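Local coordinates for protein similarities with probable monooxygenase (Photorhabdus luminescens, PDB 4HB9) that binds flavin-adenine dinucleotide and probably acts as a flavin-dependent monooxygenase of the aromatic-ring hydroxylase type, at residues E62-I74 and R106-K120. Sequence-based numbering, arbitrary orientation.
Sequences ENWLAFEEASRYI and RLSISRTELKEILNK. With FAD (flavin-adenine dinucleotide), chain B; EDO (1,2-ethanediol), chain K; EDO (1,2-ethanediol), chain L.
Arg72 and Ser108 exchange two backbone hydrogen bonds, Ser108 N to Arg72 O measuring 2.6 Å, and Ile74 and Arg106 form a second such antiparallel pair. These bonds set strand 72-74 at the edge of a three-stranded sheet, with 106-110 in the middle. Where the helices run antiparallel, Asn63 adds polar links: its ND2 donates to Ile117 O (2.8 Å), nearly in line with the C=O bond, and to Lys120 O (2.9 Å). Nearby, Lys120 NZ forms a salt bridge to Glu62 OE1 at 3.3 Å, its hydrogen bond weak. Ile117 is a knob among Asn63, Ala66, Ala70 and Phe67. The chi1 of Phe67, 176°, swings its ring beside the carbonyl carbon toward strand 106-110, its edge at Leu107 CD1 (3.8 Å from CE2), while its CD1 meets Ile109 CD1 at 3.8 Å. At the strand-helix junction, Ser110 and Glu113 form a capping box, and two waters link the Glu113 carboxylate to Ala70 O. Arg111, which follows Ser110, donates from NH1 to FAD O4' (2.8 Å) and from NH2 to FAD O1A. Both amide hydrogens of Asn63 thus fix its side chain and the end of helix 111-119, while the strand bonds position the chain leading into FAD-binding Arg111.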
# COMPACT_ATOMS: atom_id res chain seq x y z
N GLU A 62 -0.40 -0.43 23.57
CA GLU A 62 -0.02 0.99 23.51
C GLU A 62 0.04 1.48 22.05
O GLU A 62 -0.39 2.61 21.74
CB GLU A 62 1.24 1.31 24.30
CG GLU A 62 2.55 0.76 23.77
CD GLU A 62 3.76 1.31 24.53
OE1 GLU A 62 3.75 2.51 24.95
OE2 GLU A 62 4.75 0.56 24.68
N ASN A 63 0.52 0.63 21.15
CA ASN A 63 0.52 0.96 19.71
C ASN A 63 -0.91 1.07 19.17
O ASN A 63 -1.23 2.00 18.41
CB ASN A 63 1.28 -0.07 18.87
CG ASN A 63 2.70 -0.29 19.34
OD1 ASN A 63 2.94 -0.57 20.51
ND2 ASN A 63 3.65 -0.19 18.42
N TRP A 64 -1.77 0.14 19.57
CA TRP A 64 -3.15 0.15 19.11
C TRP A 64 -3.85 1.45 19.55
O TRP A 64 -4.49 2.14 18.75
CB TRP A 64 -3.91 -1.08 19.61
CG TRP A 64 -5.37 -1.00 19.36
CD1 TRP A 64 -6.35 -0.87 20.29
CD2 TRP A 64 -6.01 -0.99 18.10
NE1 TRP A 64 -7.57 -0.79 19.68
CE2 TRP A 64 -7.39 -0.84 18.33
CE3 TRP A 64 -5.56 -1.09 16.79
CZ2 TRP A 64 -8.30 -0.83 17.30
CZ3 TRP A 64 -6.46 -1.05 15.78
CH2 TRP A 64 -7.82 -0.92 16.04
N LEU A 65 -3.66 1.83 20.80
CA LEU A 65 -4.27 3.10 21.26
C LEU A 65 -3.74 4.30 20.49
O LEU A 65 -4.51 5.24 20.19
CB LEU A 65 -4.07 3.31 22.76
CG LEU A 65 -4.81 2.38 23.72
CD1 LEU A 65 -4.56 2.82 25.15
CD2 LEU A 65 -6.29 2.30 23.46
N ALA A 66 -2.45 4.30 20.15
CA ALA A 66 -1.87 5.39 19.35
C ALA A 66 -2.48 5.46 17.93
O ALA A 66 -2.73 6.55 17.39
CB ALA A 66 -0.36 5.27 19.27
N PHE A 67 -2.73 4.30 17.37
CA PHE A 67 -3.44 4.19 16.11
C PHE A 67 -4.85 4.77 16.17
O PHE A 67 -5.23 5.54 15.30
CB PHE A 67 -3.52 2.73 15.62
CG PHE A 67 -4.33 2.57 14.38
CD1 PHE A 67 -3.80 2.92 13.15
CD2 PHE A 67 -5.64 2.09 14.43
CE1 PHE A 67 -4.54 2.81 12.00
CE2 PHE A 67 -6.39 1.96 13.27
CZ PHE A 67 -5.85 2.33 12.06
N GLU A 68 -5.61 4.41 17.20
CA GLU A 68 -6.96 4.94 17.37
C GLU A 68 -6.91 6.46 17.49
O GLU A 68 -7.74 7.14 16.90
CB GLU A 68 -7.63 4.33 18.61
CG GLU A 68 -8.00 2.88 18.43
CD GLU A 68 -8.74 2.29 19.60
OE1 GLU A 68 -8.26 2.41 20.75
OE2 GLU A 68 -9.78 1.68 19.35
N GLU A 69 -5.94 6.96 18.24
CA GLU A 69 -5.75 8.40 18.46
C GLU A 69 -5.40 9.16 17.16
O GLU A 69 -5.89 10.26 16.93
CB GLU A 69 -4.68 8.61 19.52
CG GLU A 69 -4.25 10.04 19.79
CD GLU A 69 -5.34 10.93 20.35
OE1 GLU A 69 -6.31 10.41 20.96
OE2 GLU A 69 -5.21 12.18 20.21
N ALA A 70 -4.55 8.56 16.32
CA ALA A 70 -4.07 9.25 15.12
C ALA A 70 -5.05 9.17 13.94
O ALA A 70 -5.07 10.07 13.10
CB ALA A 70 -2.71 8.71 14.71
N SER A 71 -5.84 8.11 13.87
CA SER A 71 -6.73 7.92 12.75
C SER A 71 -8.00 8.76 12.91
O SER A 71 -8.24 9.30 13.98
CB SER A 71 -7.04 6.44 12.55
OG SER A 71 -7.73 5.89 13.66
N ARG A 72 -8.75 8.88 11.82
CA ARG A 72 -10.06 9.52 11.75
C ARG A 72 -10.95 8.64 10.87
O ARG A 72 -10.45 7.87 10.04
CB ARG A 72 -9.95 10.92 11.15
CG ARG A 72 -9.04 11.85 11.94
CD ARG A 72 -9.62 12.22 13.30
NE ARG A 72 -8.90 13.37 13.87
CZ ARG A 72 -7.69 13.33 14.40
NH1 ARG A 72 -7.01 12.17 14.49
NH2 ARG A 72 -7.14 14.43 14.87
N TYR A 73 -12.26 8.74 11.06
CA TYR A 73 -13.21 8.04 10.18
C TYR A 73 -13.29 8.67 8.79
O TYR A 73 -13.27 9.89 8.65
CB TYR A 73 -14.60 8.01 10.81
CG TYR A 73 -14.63 7.29 12.13
CD1 TYR A 73 -14.40 5.91 12.21
CD2 TYR A 73 -14.87 7.99 13.30
CE1 TYR A 73 -14.42 5.26 13.44
CE2 TYR A 73 -14.89 7.35 14.53
CZ TYR A 73 -14.67 5.99 14.59
OH TYR A 73 -14.70 5.39 15.82
N ILE A 74 -13.32 7.83 7.76
CA ILE A 74 -13.51 8.28 6.38
C ILE A 74 -14.68 7.47 5.84
O ILE A 74 -14.90 6.32 6.25
CB ILE A 74 -12.22 8.16 5.52
CG1 ILE A 74 -12.43 8.68 4.09
CG2 ILE A 74 -11.72 6.73 5.43
CD1 ILE A 74 -12.69 10.17 3.98
N ARG A 106 -14.38 3.61 6.95
CA ARG A 106 -12.98 3.20 7.11
C ARG A 106 -12.23 4.12 8.08
O ARG A 106 -12.78 5.12 8.55
CB ARG A 106 -12.31 3.20 5.73
CG ARG A 106 -12.62 1.93 4.95
CD ARG A 106 -12.74 2.17 3.45
NE ARG A 106 -12.85 0.91 2.72
CZ ARG A 106 -13.93 0.12 2.70
NH1 ARG A 106 -15.02 0.42 3.40
NH2 ARG A 106 -13.91 -1.01 1.99
N LEU A 107 -10.98 3.77 8.37
CA LEU A 107 -10.11 4.59 9.18
C LEU A 107 -9.02 5.20 8.31
O LEU A 107 -8.35 4.50 7.56
CB LEU A 107 -9.50 3.75 10.29
CG LEU A 107 -10.55 3.27 11.30
CD1 LEU A 107 -10.01 2.14 12.16
CD2 LEU A 107 -10.98 4.44 12.16
N SER A 108 -8.85 6.50 8.45
CA SER A 108 -7.94 7.25 7.62
C SER A 108 -6.76 7.70 8.47
O SER A 108 -6.95 8.22 9.55
CB SER A 108 -8.68 8.43 6.98
OG SER A 108 -7.80 9.26 6.26
N ILE A 109 -5.55 7.43 8.01
CA ILE A 109 -4.33 7.82 8.72
C ILE A 109 -3.24 8.16 7.70
O ILE A 109 -3.30 7.73 6.55
CB ILE A 109 -3.90 6.69 9.69
CG1 ILE A 109 -2.78 7.16 10.63
CG2 ILE A 109 -3.60 5.42 8.90
CD1 ILE A 109 -2.47 6.22 11.79
N SER A 110 -2.26 8.98 8.09
CA SER A 110 -1.16 9.24 7.17
C SER A 110 -0.27 8.01 7.16
O SER A 110 -0.19 7.29 8.15
CB SER A 110 -0.34 10.47 7.58
OG SER A 110 0.29 10.27 8.83
N ARG A 111 0.38 7.76 6.03
CA ARG A 111 1.40 6.71 5.99
C ARG A 111 2.49 6.96 7.01
O ARG A 111 2.93 6.03 7.70
CB ARG A 111 2.00 6.53 4.60
CG ARG A 111 3.04 5.42 4.63
CD ARG A 111 3.54 4.98 3.28
NE ARG A 111 4.49 3.88 3.43
CZ ARG A 111 4.27 2.60 3.09
NH1 ARG A 111 3.13 2.24 2.54
NH2 ARG A 111 5.20 1.69 3.33
N THR A 112 2.93 8.21 7.15
CA THR A 112 4.01 8.51 8.11
C THR A 112 3.61 8.16 9.56
O THR A 112 4.37 7.50 10.25
CB THR A 112 4.57 9.94 8.01
OG1 THR A 112 5.61 10.12 8.98
CG2 THR A 112 3.50 10.99 8.26
N GLU A 113 2.41 8.53 10.00
CA GLU A 113 1.98 8.16 11.34
C GLU A 113 1.84 6.66 11.53
O GLU A 113 2.19 6.14 12.57
CB GLU A 113 0.65 8.82 11.72
CG GLU A 113 0.71 10.33 11.96
CD GLU A 113 -0.70 10.93 11.89
OE1 GLU A 113 -1.35 10.84 10.82
OE2 GLU A 113 -1.22 11.36 12.95
N LEU A 114 1.26 5.98 10.55
CA LEU A 114 1.07 4.56 10.62
C LEU A 114 2.41 3.87 10.77
O LEU A 114 2.56 2.98 11.64
CB LEU A 114 0.31 4.04 9.42
CG LEU A 114 0.02 2.54 9.38
CD1 LEU A 114 -0.77 2.09 10.59
CD2 LEU A 114 -0.70 2.20 8.10
N LYS A 115 3.41 4.30 9.99
CA LYS A 115 4.76 3.69 10.10
C LYS A 115 5.42 3.94 11.47
O LYS A 115 6.03 3.04 12.04
CB LYS A 115 5.70 4.16 9.00
CG LYS A 115 5.42 3.54 7.63
CD LYS A 115 5.45 2.00 7.60
CE LYS A 115 6.75 1.37 8.13
NZ LYS A 115 7.95 1.95 7.47
N GLU A 116 5.30 5.15 11.99
CA GLU A 116 5.83 5.45 13.32
C GLU A 116 5.20 4.57 14.40
O GLU A 116 5.90 4.08 15.29
CB GLU A 116 5.66 6.94 13.68
CG GLU A 116 6.50 7.87 12.81
CD GLU A 116 7.98 7.52 12.79
OE1 GLU A 116 8.65 7.75 13.80
OE2 GLU A 116 8.47 7.02 11.76
N ILE A 117 3.88 4.35 14.29
CA ILE A 117 3.16 3.48 15.19
C ILE A 117 3.57 2.01 15.05
O ILE A 117 3.77 1.32 16.04
CB ILE A 117 1.65 3.65 15.01
CG1 ILE A 117 1.26 5.04 15.52
CG2 ILE A 117 0.88 2.56 15.72
CD1 ILE A 117 -0.12 5.46 15.07
N LEU A 118 3.68 1.56 13.81
CA LEU A 118 4.20 0.22 13.54
C LEU A 118 5.65 0.02 14.01
O LEU A 118 5.99 -1.06 14.51
CB LEU A 118 4.07 -0.12 12.06
CG LEU A 118 2.63 -0.53 11.70
CD1 LEU A 118 2.48 -0.48 10.20
CD2 LEU A 118 2.30 -1.93 12.23
N ASN A 119 6.48 1.05 13.88
CA ASN A 119 7.89 0.92 14.30
C ASN A 119 8.09 0.93 15.81
O ASN A 119 9.08 0.38 16.31
CB ASN A 119 8.76 2.01 13.67
CG ASN A 119 8.96 1.81 12.18
OD1 ASN A 119 8.59 0.79 11.62
ND2 ASN A 119 9.54 2.81 11.53
N LYS A 120 7.13 1.51 16.55
CA LYS A 120 7.27 1.64 17.98
C LYS A 120 7.32 0.24 18.61
O LYS A 120 6.48 -0.59 18.33
CB LYS A 120 6.07 2.42 18.55
CG LYS A 120 6.03 2.51 20.05
CD LYS A 120 6.90 3.64 20.58
CE LYS A 120 6.66 3.88 22.07
NZ LYS A 120 5.21 4.03 22.39
PA FAD B . 6.04 -1.76 1.81
O1A FAD B . 5.16 -1.15 2.86
O2A FAD B . 6.41 -1.11 0.51
O5B FAD B . 7.39 -2.24 2.53
C5B FAD B . 8.45 -2.85 1.81
C4B FAD B . 9.68 -2.63 2.68
O4B FAD B . 10.74 -3.46 2.18
C3B FAD B . 10.18 -1.17 2.67
O3B FAD B . 10.49 -0.72 3.99
C2B FAD B . 11.42 -1.26 1.80
O2B FAD B . 12.42 -0.30 2.06
C1B FAD B . 11.91 -2.67 2.14
N9A FAD B . 12.80 -3.30 1.15
C8A FAD B . 12.63 -3.35 -0.20
N7A FAD B . 13.63 -4.08 -0.78
C5A FAD B . 14.44 -4.48 0.22
C6A FAD B . 15.68 -5.27 0.28
N6A FAD B . 16.19 -5.71 -0.90
N1A FAD B . 16.26 -5.48 1.48
C2A FAD B . 15.69 -5.02 2.62
N3A FAD B . 14.56 -4.29 2.65
C4A FAD B . 13.89 -4.00 1.48
N1 FAD B . -3.20 0.68 0.67
C2 FAD B . -4.38 0.58 1.32
O2 FAD B . -4.78 -0.53 1.82
N3 FAD B . -5.16 1.67 1.48
C4 FAD B . -4.88 2.88 0.97
O4 FAD B . -5.67 3.84 1.16
C4X FAD B . -3.64 3.05 0.21
N5 FAD B . -3.27 4.25 -0.32
C5X FAD B . -2.12 4.34 -1.02
C6 FAD B . -1.74 5.55 -1.59
C7 FAD B . -0.54 5.68 -2.31
C7M FAD B . -0.13 7.00 -2.93
C8 FAD B . 0.33 4.50 -2.48
C8M FAD B . 1.63 4.61 -3.24
C9 FAD B . -0.04 3.29 -1.90
C9A FAD B . -1.23 3.15 -1.18
N10 FAD B . -1.60 1.92 -0.61
C10 FAD B . -2.80 1.83 0.09
C1' FAD B . -0.79 0.69 -0.77
C2' FAD B . 0.15 0.43 0.40
O2' FAD B . 0.91 1.59 0.71
C3' FAD B . 1.10 -0.71 0.03
O3' FAD B . 0.34 -1.74 -0.61
C4' FAD B . 1.75 -1.28 1.28
O4' FAD B . 2.81 -0.42 1.64
C5' FAD B . 2.32 -2.67 1.05
O5' FAD B . 2.90 -3.09 2.26
P FAD B . 4.24 -3.98 2.18
O1P FAD B . 4.64 -4.17 3.62
O2P FAD B . 3.98 -5.17 1.30
O3P FAD B . 5.36 -3.15 1.39
C1 EDO K . -10.81 6.50 14.76
O1 EDO K . -10.02 6.19 15.92
C2 EDO K . -11.11 7.99 14.63
O2 EDO K . -11.23 8.68 15.88
C1 EDO L . 11.39 2.82 6.69
O1 EDO L . 11.31 1.53 7.30
C2 EDO L . 11.89 2.62 5.28
O2 EDO L . 10.90 1.95 4.48
O HOH W 1 -3.96 10.79 10.63
O HOH W 2 -3.35 12.53 13.29